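Local atomic coordinates of putative NADPH:quinone reductase (Bacillus thuringiensis, PDB entry 3GMS), a protein that probably catalyses the NADPH-dependent reduction of quinones, combining a GroES-like domain with a Rossmann-type nucleotide-binding domain. Residues Pro129-Val134 / Phe266-Trp271; Asp215-Ser220 / Gly237-Ile242. All coordinates share one frame; numbering follows the deposited sequence.

Interaction 1 (Pro129-Val134 / Phe266-Trp271)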
loop_
_atom_site.group_PDB
_atom_site.type_symbol
_atom_site.label_atom_id
_atom_site.label_comp_id
_atom_site.label_asym_id
_atom_site.label_seq_id
_atom_site.Cartn_x
_atom_site.Cartn_y
_atom_site.Cartn_z
ATOM N N PRO A 129 3.188 -0.580 3.970
ATOM C CA PRO A 129 3.694 -0.392 5.330
ATOM C C PRO A 129 3.241 0.922 5.926
ATOM O O PRO A 129 2.808 0.943 7.081
ATOM C CB PRO A 129 5.232 -0.441 5.169
ATOM C CG PRO A 129 5.434 -1.249 3.949
ATOM C CD PRO A 129 4.302 -0.810 3.028
ATOM N N LEU A 130 3.345 2.019 5.167
ATOM C CA LEU A 130 2.875 3.285 5.711
ATOM C C LEU A 130 1.367 3.306 6.067
ATOM O O LEU A 130 0.998 3.802 7.116
ATOM C CB LEU A 130 3.256 4.444 4.810
ATOM C CG LEU A 130 3.155 5.836 5.389
ATOM C CD1 LEU A 130 4.059 6.051 6.602
ATOM C CD2 LEU A 130 3.510 6.797 4.257
ATOM N N THR A 131 0.530 2.726 5.207
ATOM C CA THR A 131 -0.899 2.577 5.473
ATOM C C THR A 131 -1.164 1.733 6.729
ATOM O O THR A 131 -1.961 2.145 7.624
ATOM C CB THR A 131 -1.668 2.007 4.256
ATOM O OG1 THR A 131 -1.539 2.923 3.159
ATOM C CG2 THR A 131 -3.172 1.869 4.584
ATOM N N ALA A 132 -0.495 0.587 6.823
ATOM C CA ALA A 132 -0.685 -0.283 7.976
ATOM C C ALA A 132 -0.208 0.429 9.269
ATOM O O ALA A 132 -0.922 0.424 10.270
ATOM C CB ALA A 132 0.040 -1.645 7.775
ATOM N N TRP A 133 0.962 1.064 9.223
ATOM C CA TRP A 133 1.545 1.736 10.393
ATOM C C TRP A 133 0.704 2.912 10.892
ATOM O O TRP A 133 0.456 3.054 12.112
ATOM C CB TRP A 133 2.933 2.268 10.077
ATOM C CG TRP A 133 3.550 3.026 11.259
ATOM C CD1 TRP A 133 3.677 4.377 11.381
ATOM C CD2 TRP A 133 4.104 2.458 12.443
ATOM N NE1 TRP A 133 4.309 4.690 12.576
ATOM C CE2 TRP A 133 4.565 3.529 13.250
ATOM C CE3 TRP A 133 4.281 1.146 12.897
ATOM C CZ2 TRP A 133 5.176 3.328 14.507
ATOM C CZ3 TRP A 133 4.903 0.941 14.146
ATOM C CH2 TRP A 133 5.338 2.041 14.930
ATOM N N VAL A 134 0.339 3.781 9.954
ATOM C CA VAL A 134 -0.483 4.946 10.262
ATOM C C VAL A 134 -1.889 4.589 10.810
ATOM O O VAL A 134 -2.297 5.132 11.833
ATOM C CB VAL A 134 -0.492 5.980 9.115
ATOM C CG1 VAL A 134 -1.464 7.116 9.412
ATOM C CG2 VAL A 134 0.910 6.581 8.939
ATOM N N PHE A 266 -9.997 6.041 5.291
ATOM C CA PHE A 266 -8.584 6.430 5.324
ATOM C C PHE A 266 -8.013 6.531 3.916
ATOM O O PHE A 266 -8.207 5.629 3.086
ATOM C CB PHE A 266 -7.741 5.435 6.129
ATOM C CG PHE A 266 -6.293 5.792 6.177
ATOM C CD1 PHE A 266 -5.825 6.693 7.152
ATOM C CD2 PHE A 266 -5.389 5.224 5.260
ATOM C CE1 PHE A 266 -4.476 7.046 7.177
ATOM C CE2 PHE A 266 -4.059 5.573 5.258
ATOM C CZ PHE A 266 -3.580 6.476 6.233
ATOM N N HIS A 267 -7.286 7.615 3.653
ATOM C CA HIS A 267 -6.579 7.845 2.370
ATOM C C HIS A 267 -5.137 8.242 2.723
ATOM O O HIS A 267 -4.939 9.301 3.334
ATOM C CB HIS A 267 -7.157 9.092 1.672
ATOM C CG HIS A 267 -8.623 9.012 1.329
ATOM N ND1 HIS A 267 -9.078 8.549 0.107
ATOM C CD2 HIS A 267 -9.734 9.362 2.030
ATOM C CE1 HIS A 267 -10.400 8.594 0.078
ATOM N NE2 HIS A 267 -10.824 9.082 1.232
ATOM N N LEU A 268 -4.142 7.470 2.290
ATOM C CA LEU A 268 -2.749 7.918 2.434
ATOM C C LEU A 268 -2.513 9.291 1.775
ATOM O O LEU A 268 -1.769 10.139 2.283
ATOM C CB LEU A 268 -1.801 6.873 1.838
ATOM C CG LEU A 268 -0.391 6.774 2.421
ATOM C CD1 LEU A 268 -0.347 6.763 3.958
ATOM C CD2 LEU A 268 0.323 5.526 1.866
ATOM N N ARG A 269 -3.182 9.517 0.653
ATOM C CA ARG A 269 -3.242 10.834 -0.003
ATOM C C ARG A 269 -3.410 11.976 1.022
ATOM O O ARG A 269 -2.688 13.001 0.990
ATOM C CB ARG A 269 -4.495 10.818 -0.900
ATOM C CG ARG A 269 -4.659 11.923 -1.863
ATOM C CD ARG A 269 -5.364 11.342 -3.071
ATOM N NE ARG A 269 -6.791 11.141 -2.809
ATOM C CZ ARG A 269 -7.671 12.139 -2.789
ATOM N NH1 ARG A 269 -7.252 13.387 -3.006
ATOM N NH2 ARG A 269 -8.959 11.898 -2.565
ATOM N N HIS A 270 -4.392 11.802 1.893
ATOM C CA HIS A 270 -4.721 12.806 2.884
ATOM C C HIS A 270 -3.715 12.841 4.006
ATOM O O HIS A 270 -3.250 13.912 4.360
ATOM C CB HIS A 270 -6.131 12.539 3.411
ATOM C CG HIS A 270 -7.166 12.683 2.341
ATOM N ND1 HIS A 270 -7.105 13.679 1.384
ATOM C CD2 HIS A 270 -8.259 11.949 2.050
ATOM C CE1 HIS A 270 -8.145 13.573 0.574
ATOM N NE2 HIS A 270 -8.847 12.517 0.950
ATOM N N TRP A 271 -3.369 11.670 4.544
ATOM C CA TRP A 271 -2.380 11.631 5.639
ATOM C C TRP A 271 -1.076 12.371 5.274
ATOM O O TRP A 271 -0.536 13.177 6.069
ATOM C CB TRP A 271 -2.070 10.210 6.059
ATOM C CG TRP A 271 -1.205 10.218 7.325
ATOM C CD1 TRP A 271 -1.630 10.466 8.584
ATOM C CD2 TRP A 271 0.220 10.019 7.399
ATOM N NE1 TRP A 271 -0.551 10.393 9.473
ATOM C CE2 TRP A 271 0.588 10.124 8.768
ATOM C CE3 TRP A 271 1.214 9.735 6.451
ATOM C CZ2 TRP A 271 1.917 9.974 9.209
ATOM C CZ3 TRP A 271 2.534 9.549 6.887
ATOM C CH2 TRP A 271 2.871 9.683 8.263
#
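V134 lays both of its methyl groups on one face of the W271 indole, a beta-branched residue covering a broad aromatic surface between two helices. Its CB points across the gap, and the two branches divide the ring. CG1, anti to the backbone N (chi1 174°), stands 3.5 Å from the centroid of the five-membered ring and only 14° off its normal, a CH-pi contact; from there it also reaches the F266 ring, 3.8 Å from F266 CE1. CG2 of V134 settles nearer the rim of the indole, 3.5 Å from W271 CZ2. W271 NE1 hydrogen-bonds to OE1 of E138, further along helix 127-139, adding a polar tie between the two helices. One turn earlier, L130 extends the apolar seam: its CD1 lies 3.8 Å from W271 CZ3, and its CD2 meets L268 CD1 at 3.9 Å, the two leucines crossing at about a right angle. T131 presents CG2 to F266 CE2 (3.9 Å), while its hydroxyl bonds back to I127 of its own helix. The seam joins helix 127-139 to helix 268-274 and to F266, the loop residue after strand 262-265; T283 of helix 277-292 touches L130 and W271, and helix 156-168 packs against T131.

Interaction 2 (Asp215-Ser220 / Gly237-Ile242)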
loop_
_atom_site.group_PDB
_atom_site.type_symbol
_atom_site.label_atom_id
_atom_site.label_comp_id
_atom_site.label_asym_id
_atom_site.label_seq_id
_atom_site.Cartn_x
_atom_site.Cartn_y
_atom_site.Cartn_z
ATOM N N ASP A 215 -12.742 -4.165 18.911
ATOM C CA ASP A 215 -12.508 -2.758 19.173
ATOM C C ASP A 215 -12.435 -1.911 17.917
ATOM O O ASP A 215 -12.896 -0.775 17.932
ATOM C CB ASP A 215 -11.256 -2.560 19.991
ATOM C CG ASP A 215 -11.349 -3.232 21.347
ATOM O OD1 ASP A 215 -12.178 -2.783 22.173
ATOM O OD2 ASP A 215 -10.639 -4.229 21.563
ATOM N N ALA A 216 -11.856 -2.465 16.848
ATOM C CA ALA A 216 -11.670 -1.725 15.602
ATOM C C ALA A 216 -11.713 -2.678 14.411
ATOM O O ALA A 216 -11.498 -3.905 14.564
ATOM C CB ALA A 216 -10.358 -0.960 15.633
ATOM N N ALA A 217 -12.018 -2.143 13.235
ATOM C CA ALA A 217 -12.055 -2.953 12.024
ATOM C C ALA A 217 -11.539 -2.159 10.835
ATOM O O ALA A 217 -11.765 -0.936 10.755
ATOM C CB ALA A 217 -13.439 -3.458 11.732
ATOM N N ILE A 218 -10.820 -2.855 9.956
ATOM C CA ILE A 218 -10.300 -2.243 8.720
ATOM C C ILE A 218 -10.876 -3.022 7.561
ATOM O O ILE A 218 -10.588 -4.220 7.405
ATOM C CB ILE A 218 -8.742 -2.183 8.721
ATOM C CG1 ILE A 218 -8.291 -1.314 9.908
ATOM C CG2 ILE A 218 -8.230 -1.614 7.357
ATOM C CD1 ILE A 218 -6.788 -1.045 10.009
ATOM N N ASP A 219 -11.708 -2.328 6.786
ATOM C CA ASP A 219 -12.399 -2.891 5.622
ATOM C C ASP A 219 -11.731 -2.473 4.301
ATOM O O ASP A 219 -11.543 -1.271 4.039
ATOM C CB ASP A 219 -13.856 -2.447 5.681
ATOM C CG ASP A 219 -14.677 -2.853 4.450
ATOM O OD1 ASP A 219 -14.488 -3.948 3.892
ATOM O OD2 ASP A 219 -15.569 -2.062 4.080
ATOM N N SER A 220 -11.384 -3.483 3.508
ATOM C CA SER A 220 -10.830 -3.313 2.166
ATOM C C SER A 220 -11.855 -3.641 1.081
ATOM O O SER A 220 -11.609 -3.391 -0.093
ATOM C CB SER A 220 -9.607 -4.234 1.974
ATOM O OG SER A 220 -8.567 -3.830 2.832
ATOM N N GLY A 237 -16.997 1.319 18.852
ATOM C CA GLY A 237 -15.779 0.795 18.228
ATOM C C GLY A 237 -15.533 1.631 16.985
ATOM O O GLY A 237 -16.413 2.395 16.562
ATOM N N HIS A 238 -14.378 1.435 16.357
ATOM C CA HIS A 238 -13.968 2.314 15.273
ATOM C C HIS A 238 -13.827 1.486 13.993
ATOM O O HIS A 238 -13.001 0.549 13.936
ATOM C CB HIS A 238 -12.661 2.994 15.657
ATOM C CG HIS A 238 -12.351 4.232 14.847
ATOM N ND1 HIS A 238 -11.315 5.091 15.156
ATOM C CD2 HIS A 238 -12.938 4.741 13.734
ATOM C CE1 HIS A 238 -11.286 6.083 14.278
ATOM N NE2 HIS A 238 -12.262 5.890 13.402
ATOM N N PHE A 239 -14.613 1.852 12.976
ATOM C CA PHE A 239 -14.630 1.171 11.675
ATOM C C PHE A 239 -13.914 2.083 10.683
ATOM O O PHE A 239 -14.216 3.293 10.603
ATOM C CB PHE A 239 -16.056 0.953 11.226
ATOM C CG PHE A 239 -16.200 0.325 9.863
ATOM C CD1 PHE A 239 -15.984 -1.039 9.686
ATOM C CD2 PHE A 239 -16.594 1.086 8.767
ATOM C CE1 PHE A 239 -16.162 -1.632 8.440
ATOM C CE2 PHE A 239 -16.787 0.506 7.507
ATOM C CZ PHE A 239 -16.544 -0.869 7.335
ATOM N N LEU A 240 -12.943 1.518 9.983
ATOM C CA LEU A 240 -12.160 2.310 9.017
ATOM C C LEU A 240 -12.127 1.619 7.645
ATOM O O LEU A 240 -11.829 0.425 7.569
ATOM C CB LEU A 240 -10.754 2.512 9.569
ATOM C CG LEU A 240 -9.791 3.441 8.828
ATOM C CD1 LEU A 240 -10.255 4.914 9.004
ATOM C CD2 LEU A 240 -8.398 3.246 9.396
ATOM N N THR A 241 -12.434 2.325 6.556
ATOM C CA THR A 241 -12.291 1.675 5.263
ATOM C C THR A 241 -10.971 2.114 4.629
ATOM O O THR A 241 -10.543 3.280 4.797
ATOM C CB THR A 241 -13.447 1.909 4.289
ATOM O OG1 THR A 241 -13.505 3.290 3.943
ATOM C CG2 THR A 241 -14.771 1.520 4.895
ATOM N N ILE A 242 -10.309 1.178 3.955
ATOM C CA ILE A 242 -9.056 1.528 3.236
ATOM C C ILE A 242 -9.113 1.176 1.761
ATOM O O ILE A 242 -8.196 1.534 0.986
ATOM C CB ILE A 242 -7.795 0.883 3.868
ATOM C CG1 ILE A 242 -7.893 -0.645 3.926
ATOM C CG2 ILE A 242 -7.437 1.544 5.209
ATOM C CD1 ILE A 242 -6.524 -1.334 4.242
#
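OD1 of D219 is gripped by three donors, N151 ND2 and the backbone N of I221 and of G222, which should fix the carboxylate's rotation where the chain leaves the strand. Across the contact the same residue meets F239 and T241. Its CB lies 3.5 Å from F239 CZ, with the carboxylate and ring planes 32° apart, and its OD2 runs beside T241 CG2. The F239 ring, carried over by a CG anti to its backbone N (chi1 177°), also brings CD1 to 4.1 Å from A217 CB. Five backbone hydrogen bonds form a textbook parallel pairing, with donors taken from each strand in turn and the register unbroken. The shortest, from I242 N to D219 O, is 2.7 Å and nearly straight (169°); D219 N to L240 O is equally straight at 2.9 Å. On the face opposite F239, I218 CG2 packs against CD1 of I242, just past its strand's end, at 3.6 Å. Strand 214-219 also bonds to strand 147-150 and strand 237-241 is flanked by 262-265, placing this pair inside the six-stranded parallel Rossmann-type sheet. Helix 223-231, the helix of the beta-alpha-beta crossover between them, covers A217, D219 and F239, while T135 of helix 127-139 meets I218, L240 and I242.

In the fold
Together the two contacts illustrate how a parallel sheet and the helices packed on it are held by different chemistry. Interaction 2 is the more buried and lies within the sheet, where main-chain hydrogen bonds set the register and side chains fill in above and below. Interaction 1, partly buried but nearer the centre of the chain, joins a helix to a helix start and the residue leading into it, through methyl groups and aromatic rings. F266 connects them: its N probably bonds to T241 O at 2.9 Å, and its CB packs against L240 and I242. F266 thus lies where the outermost strand 262-265 gives way to helix 268-274. Helix 127-139 serves both, its T135 touching F266 as well as residues of either strand.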